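Local coordinates for TPR repeat-containing protein (Cytophaga hutchinsonii, PDB 3U4T) that is of unknown function but, as a protein built of tetratricopeptide repeats, probably serves as a helical scaffold for binding partner proteins, at residues Ala185-Asp190 against Gly196-Tyr201. The protein carries 1 engineered substitution. Numbering follows the deposited sequence.
Sequences ANAAQD and GLAKPY
The helix-loop-helix corner of this TPR-family array is closed where Asn186, Ala187 and Gln189 in the last turns of helix 176-189, with Asp190 just after it, meet Gly196, Leu197 and Ala198, which lead into helix 199-209, and Tyr201 within it. Asn186 and Ala198 have the nearest pair of CA atoms, 4.9 Å apart. The amide of Asn186 comes obliquely to the Tyr201 ring, with ND2 3.3 Å from CE2. The amide and ring planes are 22° apart, so the two flat groups are only modestly tilted. ND2 also gives a hydrogen bond to the carbonyl of Arg182, one turn back, which helps fix the amide. With an alanine here, the Tyr201 ring would probably lose its amide neighbour and the Arg182 carbonyl this donor.

Beside it, Ala187 CB packs on Ala198 CB at 3.8 Å. Asn186 CB lies 3.6 Å from Leu197 O, and the two side chains cross at about a right angle. Leu197 CD1 touches Asp190 CB at 3.7 Å and also reaches Gln189 CB. The carboxylate of Asp190 turns to the loop, with CG anti to the backbone N (chi1 -179°). Its OD2 takes weak bonds from Gly196 N at 2.8 Å and from Leu197 N at 3.4 Å, and a firmer one from Gln195 N. A water donates to the same oxygen and weakly accepts from Ala198 N. Gly196 has a positive phi (66°), which favours glycine, and starts a type I turn to Lys199.

Helix 158-171 packs against Asn186 and Gln189, while helix 217-233 meets Ala198 through Tyr226.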
loop_
_atom_site.group_PDB
_atom_site.type_symbol
_atom_site.label_atom_id
_atom_site.label_comp_id
_atom_site.label_asym_id
_atom_site.label_seq_id
_atom_site.Cartn_x
_atom_site.Cartn_y
_atom_site.Cartn_z
ATOM N N ALA A 185 -16.106 7.432 0.827
ATOM C CA ALA A 185 -16.249 7.963 2.166
ATOM C C ALA A 185 -17.581 8.711 2.299
ATOM O O ALA A 185 -18.250 8.628 3.336
ATOM C CB ALA A 185 -15.096 8.888 2.467
ATOM N N ASN A 186 -17.972 9.437 1.254
ATOM C CA ASN A 186 -19.228 10.179 1.283
ATOM C C ASN A 186 -20.467 9.292 1.071
ATOM O O ASN A 186 -21.534 9.559 1.629
ATOM C CB ASN A 186 -19.164 11.326 0.271
ATOM C CG ASN A 186 -18.470 12.563 0.841
ATOM O OD1 ASN A 186 -19.085 13.362 1.539
ATOM N ND2 ASN A 186 -17.185 12.710 0.560
ATOM N N ALA A 187 -20.329 8.228 0.289
ATOM C CA ALA A 187 -21.453 7.310 0.070
ATOM C C ALA A 187 -21.782 6.613 1.389
ATOM O O ALA A 187 -22.922 6.249 1.646
ATOM C CB ALA A 187 -21.098 6.264 -0.996
ATOM N N ALA A 188 -20.764 6.428 2.224
ATOM C CA ALA A 188 -20.928 5.792 3.526
ATOM C C ALA A 188 -21.725 6.700 4.468
ATOM O O ALA A 188 -22.448 6.218 5.345
ATOM C CB ALA A 188 -19.564 5.489 4.117
ATOM N N GLN A 189 -21.592 8.014 4.276
ATOM C CA GLN A 189 -22.299 8.995 5.100
ATOM C C GLN A 189 -23.729 9.182 4.615
ATOM O O GLN A 189 -24.578 9.701 5.331
ATOM C CB GLN A 189 -21.588 10.343 5.057
ATOM C CG GLN A 189 -20.190 10.342 5.624
ATOM C CD GLN A 189 -19.538 11.707 5.510
ATOM O OE1 GLN A 189 -20.091 12.709 5.961
ATOM N NE2 GLN A 189 -18.357 11.752 4.910
ATOM N N ASP A 190 -23.990 8.751 3.390
ATOM C CA ASP A 190 -25.318 8.881 2.801
ATOM C C ASP A 190 -25.790 7.495 2.316
ATOM O O ASP A 190 -26.059 7.300 1.131
ATOM C CB ASP A 190 -25.221 9.893 1.651
ATOM C CG ASP A 190 -26.537 10.141 0.967
ATOM O OD1 ASP A 190 -27.594 9.952 1.604
ATOM O OD2 ASP A 190 -26.505 10.542 -0.214
ATOM N N GLY A 196 -27.059 12.376 -2.215
ATOM C CA GLY A 196 -26.098 12.302 -3.304
ATOM C C GLY A 196 -24.724 12.825 -2.922
ATOM O O GLY A 196 -23.998 13.351 -3.762
ATOM N N LEU A 197 -24.358 12.675 -1.653
ATOM C CA LEU A 197 -23.064 13.151 -1.162
ATOM C C LEU A 197 -21.888 12.679 -1.980
ATOM O O LEU A 197 -20.904 13.395 -2.122
ATOM C CB LEU A 197 -22.844 12.722 0.291
ATOM C CG LEU A 197 -23.703 13.421 1.343
ATOM C CD1 LEU A 197 -23.335 12.918 2.731
ATOM C CD2 LEU A 197 -23.482 14.926 1.243
ATOM N N ALA A 198 -21.987 11.472 -2.519
ATOM C CA ALA A 198 -20.906 10.907 -3.309
ATOM C C ALA A 198 -20.943 11.320 -4.770
ATOM O O ALA A 198 -19.944 11.219 -5.478
ATOM C CB ALA A 198 -20.939 9.391 -3.204
ATOM N N LYS A 199 -22.096 11.797 -5.215
ATOM C CA LYS A 199 -22.299 12.207 -6.607
ATOM C C LYS A 199 -21.166 12.998 -7.241
ATOM O O LYS A 199 -20.573 12.572 -8.227
ATOM C CB LYS A 199 -23.589 13.010 -6.713
ATOM C CG LYS A 199 -23.919 13.538 -8.101
ATOM C CD LYS A 199 -24.828 12.609 -8.864
ATOM C CE LYS A 199 -25.803 13.429 -9.707
ATOM N NZ LYS A 199 -25.121 14.385 -10.625
ATOM N N PRO A 200 -20.847 14.169 -6.691
ATOM C CA PRO A 200 -19.765 14.966 -7.270
ATOM C C PRO A 200 -18.405 14.279 -7.381
ATOM O O PRO A 200 -17.681 14.479 -8.360
ATOM C CB PRO A 200 -19.708 16.175 -6.351
ATOM C CG PRO A 200 -20.175 15.625 -5.039
ATOM C CD PRO A 200 -21.357 14.797 -5.464
ATOM N N TYR A 201 -18.047 13.481 -6.380
ATOM C CA TYR A 201 -16.744 12.811 -6.403
ATOM C C TYR A 201 -16.661 11.748 -7.490
ATOM O O TYR A 201 -15.637 11.624 -8.167
ATOM C CB TYR A 201 -16.443 12.237 -5.015
ATOM C CG TYR A 201 -16.517 13.324 -3.963
ATOM C CD1 TYR A 201 -15.638 14.414 -4.001
ATOM C CD2 TYR A 201 -17.543 13.343 -3.023
ATOM C CE1 TYR A 201 -15.791 15.494 -3.149
ATOM C CE2 TYR A 201 -17.706 14.426 -2.159
ATOM C CZ TYR A 201 -16.828 15.498 -2.233
ATOM O OH TYR A 201 -17.014 16.589 -1.420
HETATM O O HOH W 1 -24.415 9.107 -1.686
#